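Local coordinates for protein DNA polymerase sliding clamp C (PDB 3AIZ) that forms part of a ring around DNA and serves as a moving platform that tethers DNA polymerase and other processing proteins, at residues V5-A8 against D9-S12; G38-S42 against R43-I47. All coordinates share one frame; numbering follows the deposited sequence.

In the fold
Both contacts are local and belong to the N-terminal PCNA domain, and they follow one another along the chain. Contact 1 (residues 5-12) turns the chain from strand 2-5 into helix 8-18, one of the helices that in PCNA rings line the central channel. Contact 2 (residues 38-47) closes the hairpin between strands 33-39 and 45-52, in the sheet shared by the two halves of the subunit. Their centres are about 25 Å apart on opposite sides of the chain's centre, and the nearest atoms remain about 12 Å apart, so they do not touch. A sulfate ion, probably from the crystallisation liquor, is bound at contact 2.

Contact 1: V5-A8 against D9-S12; sequences VIDA and DAFS
Asp7 and Ala10 meet at the N-cap of helix 8-18, where the chain leaves strand 2-5 and turns into the first helix of the PCNA fold. Asp7 holds its carboxyl carbon CG trans to the backbone N (chi1 -173°), which swings the carboxylate alongside the first turn. Asp7 OD1 accepts a weak but nearly straight bond of 3.4 Å from Ala10 N, while Asp7 OD2 lies 3.7 Å from Ala10 CB. A negative group here would be expected to suit the positive end of the helix dipole. The backbone carbonyl of the same residue is used as well: Asp7 O accepts from Phe11 N at 3.3 Å.

Asp9 turns its carboxylate away from Asp7, and its OD2 forms a salt bridge with Lys83. Ser12 folds back over the helix backbone, OG lying between its own N and carbonyl carbon (chi1 65°), and donates to Asp9 O at 2.6 Å.

On the buried side Val5 and Phe11 cross at about a right angle. Val5 CG1 packs 3.9 Å from Phe11 CB. Phe56 also touches both side chains, and Phe15 meets the aromatic ring with the planes inclined. Val5 CG2 makes a CH-pi contact over one face of the Phe11 ring, 4.0 Å from its centroid and displaced toward the rim.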
loop_
_atom_site.group_PDB
_atom_site.type_symbol
_atom_site.label_atom_id
_atom_site.label_comp_id
_atom_site.label_asym_id
_atom_site.label_seq_id
_atom_site.Cartn_x
_atom_site.Cartn_y
_atom_site.Cartn_z
ATOM N N VAL C 5 41.427 -0.056 1.240
ATOM C CA VAL C 5 40.367 0.937 1.115
ATOM C C VAL C 5 39.607 1.064 2.427
ATOM O O VAL C 5 39.293 0.061 3.065
ATOM C CB VAL C 5 39.366 0.552 0.011
ATOM C CG1 VAL C 5 38.208 1.538 -0.027
ATOM C CG2 VAL C 5 40.060 0.483 -1.338
ATOM N N ILE C 6 39.308 2.295 2.829
ATOM C CA ILE C 6 38.552 2.520 4.056
ATOM C C ILE C 6 37.044 2.489 3.807
ATOM O O ILE C 6 36.344 1.614 4.315
ATOM C CB ILE C 6 38.945 3.841 4.741
ATOM C CG1 ILE C 6 40.391 3.765 5.239
ATOM C CG2 ILE C 6 38.005 4.140 5.898
ATOM C CD1 ILE C 6 40.858 5.012 5.959
ATOM N N ASP C 7 36.548 3.444 3.026
ATOM C CA ASP C 7 35.131 3.475 2.680
ATOM C C ASP C 7 34.836 2.455 1.586
ATOM O O ASP C 7 34.568 2.819 0.441
ATOM C CB ASP C 7 34.712 4.875 2.226
ATOM C CG ASP C 7 33.211 5.002 2.024
ATOM O OD1 ASP C 7 32.496 3.990 2.188
ATOM O OD2 ASP C 7 32.745 6.115 1.703
ATOM N N ALA C 8 34.886 1.179 1.949
ATOM C CA ALA C 8 34.709 0.097 0.988
ATOM C C ALA C 8 33.265 -0.025 0.516
ATOM O O ALA C 8 32.989 -0.672 -0.495
ATOM C CB ALA C 8 35.188 -1.221 1.579
ATOM N N ASP C 9 32.346 0.596 1.247
ATOM C CA ASP C 9 30.933 0.551 0.885
ATOM C C ASP C 9 30.696 1.276 -0.436
ATOM O O ASP C 9 30.076 0.736 -1.353
ATOM C CB ASP C 9 30.070 1.172 1.985
ATOM C CG ASP C 9 28.584 1.009 1.721
ATOM O OD1 ASP C 9 28.181 -0.063 1.221
ATOM O OD2 ASP C 9 27.817 1.949 2.018
ATOM N N ALA C 10 31.192 2.505 -0.525
ATOM C CA ALA C 10 31.077 3.284 -1.749
ATOM C C ALA C 10 31.940 2.660 -2.837
ATOM O O ALA C 10 31.507 2.508 -3.980
ATOM C CB ALA C 10 31.494 4.725 -1.499
ATOM N N PHE C 11 33.159 2.289 -2.463
ATOM C CA PHE C 11 34.110 1.682 -3.387
ATOM C C PHE C 11 33.499 0.516 -4.161
ATOM O O PHE C 11 33.782 0.331 -5.343
ATOM C CB PHE C 11 35.352 1.215 -2.624
ATOM C CG PHE C 11 36.419 0.624 -3.499
ATOM C CD1 PHE C 11 37.378 1.431 -4.087
ATOM C CD2 PHE C 11 36.471 -0.742 -3.724
ATOM C CE1 PHE C 11 38.363 0.890 -4.888
ATOM C CE2 PHE C 11 37.456 -1.289 -4.525
ATOM C CZ PHE C 11 38.402 -0.472 -5.106
ATOM N N SER C 12 32.657 -0.265 -3.493
ATOM C CA SER C 12 32.066 -1.445 -4.113
ATOM C C SER C 12 31.100 -1.083 -5.239
ATOM O O SER C 12 30.971 -1.822 -6.215
ATOM C CB SER C 12 31.354 -2.305 -3.067
ATOM O OG SER C 12 30.245 -1.621 -2.511
#

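Contact 2: G38-S42 against R43-I47; sequences GIDPS and RVTFI. With SO4 (sulfate ion), chain H.
The beta hairpin of strands 33-39 and 45-52 is closed here by a type I turn from Asp40 to Arg43. Gly38 and Ile47 form an antiparallel hydrogen-bonded pair, with Ile47 N to Gly38 O at 2.8 Å; Ile39 and Phe46 follow as the non-hydrogen-bonded pair. Asp40 N then reaches Thr45 O, and Arg43 N bonds to Asp40 O across the turn.

The Asp40 side chain is folded inward by its first torsion (chi1 58°), which places CG between the backbone N and carbonyl carbon and brings the carboxylate across to Thr45 at about a right angle. Asp40 OD1 accepts from Thr45 N at 2.9 Å on its syn side, with the donor 28° out of the carboxylate plane. The hydroxyl Thr45 OG1 adds a weak bond to OD2. The carboxylate is thus held by both the backbone and the side chain of one residue, which should restrict its rotation, although the hydroxyl bond is weak.

On the outer side, Arg43 bends at chi3 (59°) and lays its guanidinium against Ile39. The methyl Ile39 CD1 sits over the centre of one guanidinium face, 3.5 Å from Arg43 CZ. Ile39 CB approaches the edge of the Phe46 ring.

Ser42 offers both its N and OG to one oxygen of the sulfate, OG lying 2.8 Å from SO4 O3, and OG also accepts a weak bond from Val44 N.

Tyr201 of helix 199-203 packs on Asp40, Val44 and Thr45 and hydrogen-bonds the sulfate through its hydroxyl, while strand 235-241 runs antiparallel beside strand 45-52, Phe46 bonding to Tyr240 through the backbone and Ile47 resting on Phe239.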
loop_
_atom_site.group_PDB
_atom_site.type_symbol
_atom_site.label_atom_id
_atom_site.label_comp_id
_atom_site.label_asym_id
_atom_site.label_seq_id
_atom_site.Cartn_x
_atom_site.Cartn_y
_atom_site.Cartn_z
ATOM N N GLY C 38 37.278 -0.786 -19.666
ATOM C CA GLY C 38 36.479 -1.808 -20.315
ATOM C C GLY C 38 35.584 -1.250 -21.401
ATOM O O GLY C 38 35.487 -0.035 -21.576
ATOM N N ILE C 39 34.925 -2.142 -22.133
ATOM C CA ILE C 39 34.010 -1.738 -23.191
ATOM C C ILE C 39 32.911 -2.781 -23.372
ATOM O O ILE C 39 33.188 -3.965 -23.562
ATOM C CB ILE C 39 34.756 -1.510 -24.523
ATOM C CG1 ILE C 39 33.788 -1.049 -25.613
ATOM C CG2 ILE C 39 35.492 -2.771 -24.953
ATOM C CD1 ILE C 39 34.457 -0.803 -26.948
ATOM N N ASP C 40 31.660 -2.337 -23.298
ATOM C CA ASP C 40 30.520 -3.246 -23.390
ATOM C C ASP C 40 30.485 -3.989 -24.725
ATOM O O ASP C 40 31.068 -3.534 -25.708
ATOM C CB ASP C 40 29.206 -2.494 -23.144
ATOM C CG ASP C 40 28.998 -1.343 -24.109
ATOM O OD1 ASP C 40 29.845 -1.147 -25.005
ATOM O OD2 ASP C 40 27.982 -0.630 -23.968
ATOM N N PRO C 41 29.804 -5.145 -24.755
ATOM C CA PRO C 41 29.733 -5.994 -25.951
ATOM C C PRO C 41 29.245 -5.248 -27.191
ATOM O O PRO C 41 29.728 -5.523 -28.289
ATOM C CB PRO C 41 28.726 -7.073 -25.549
ATOM C CG PRO C 41 28.840 -7.154 -24.068
ATOM C CD PRO C 41 29.102 -5.750 -23.609
ATOM N N SER C 42 28.304 -4.325 -27.019
ATOM C CA SER C 42 27.772 -3.564 -28.148
ATOM C C SER C 42 28.761 -2.497 -28.605
ATOM O O SER C 42 28.565 -1.859 -29.639
ATOM C CB SER C 42 26.440 -2.910 -27.779
ATOM O OG SER C 42 26.632 -1.847 -26.862
ATOM N N ARG C 43 29.818 -2.309 -27.824
ATOM C CA ARG C 43 30.849 -1.322 -28.129
ATOM C C ARG C 43 30.293 0.097 -28.128
ATOM O O ARG C 43 30.948 1.033 -28.587
ATOM C CB ARG C 43 31.526 -1.639 -29.464
ATOM C CG ARG C 43 32.101 -3.045 -29.530
ATOM C CD ARG C 43 33.003 -3.223 -30.735
ATOM N NE ARG C 43 34.115 -2.277 -30.721
ATOM C CZ ARG C 43 35.210 -2.423 -29.982
ATOM N NH1 ARG C 43 35.341 -3.476 -29.186
ATOM N NH2 ARG C 43 36.172 -1.512 -30.035
ATOM N N VAL C 44 29.082 0.249 -27.601
ATOM C CA VAL C 44 28.456 1.559 -27.484
ATOM C C VAL C 44 29.088 2.357 -26.349
ATOM O O VAL C 44 29.271 3.569 -26.456
ATOM C CB VAL C 44 26.936 1.439 -27.238
ATOM C CG1 VAL C 44 26.349 2.783 -26.837
ATOM C CG2 VAL C 44 26.236 0.896 -28.475
ATOM N N THR C 45 29.426 1.669 -25.263
ATOM C CA THR C 45 29.979 2.329 -24.087
ATOM C C THR C 45 31.435 1.955 -23.839
ATOM O O THR C 45 31.781 0.777 -23.760
ATOM C CB THR C 45 29.167 2.001 -22.822
ATOM O OG1 THR C 45 27.796 2.368 -23.020
ATOM C CG2 THR C 45 29.720 2.756 -21.625
ATOM N N PHE C 46 32.285 2.968 -23.720
ATOM C CA PHE C 46 33.675 2.762 -23.343
ATOM C C PHE C 46 33.915 3.369 -21.971
ATOM O O PHE C 46 33.563 4.521 -21.724
ATOM C CB PHE C 46 34.623 3.386 -24.367
ATOM C CG PHE C 46 36.049 3.457 -23.902
ATOM C CD1 PHE C 46 36.580 4.647 -23.432
ATOM C CD2 PHE C 46 36.856 2.332 -23.926
ATOM C CE1 PHE C 46 37.890 4.715 -23.002
ATOM C CE2 PHE C 46 38.165 2.395 -23.495
ATOM C CZ PHE C 46 38.683 3.587 -23.033
ATOM N N ILE C 47 34.520 2.591 -21.081
ATOM C CA ILE C 47 34.691 3.009 -19.698
ATOM C C ILE C 47 36.159 3.186 -19.335
ATOM O O ILE C 47 36.967 2.274 -19.506
ATOM C CB ILE C 47 34.043 2.001 -18.736
ATOM C CG1 ILE C 47 32.598 1.723 -19.162
ATOM C CG2 ILE C 47 34.109 2.510 -17.305
ATOM C CD1 ILE C 47 31.887 0.705 -18.304
HETATM S S SO4 H . 25.356 -4.198 -24.287
HETATM O O1 SO4 H . 24.226 -3.477 -24.871
HETATM O O2 SO4 H . 25.419 -5.543 -24.853
HETATM O O3 SO4 H . 26.596 -3.488 -24.588
HETATM O O4 SO4 H . 25.186 -4.284 -22.838
#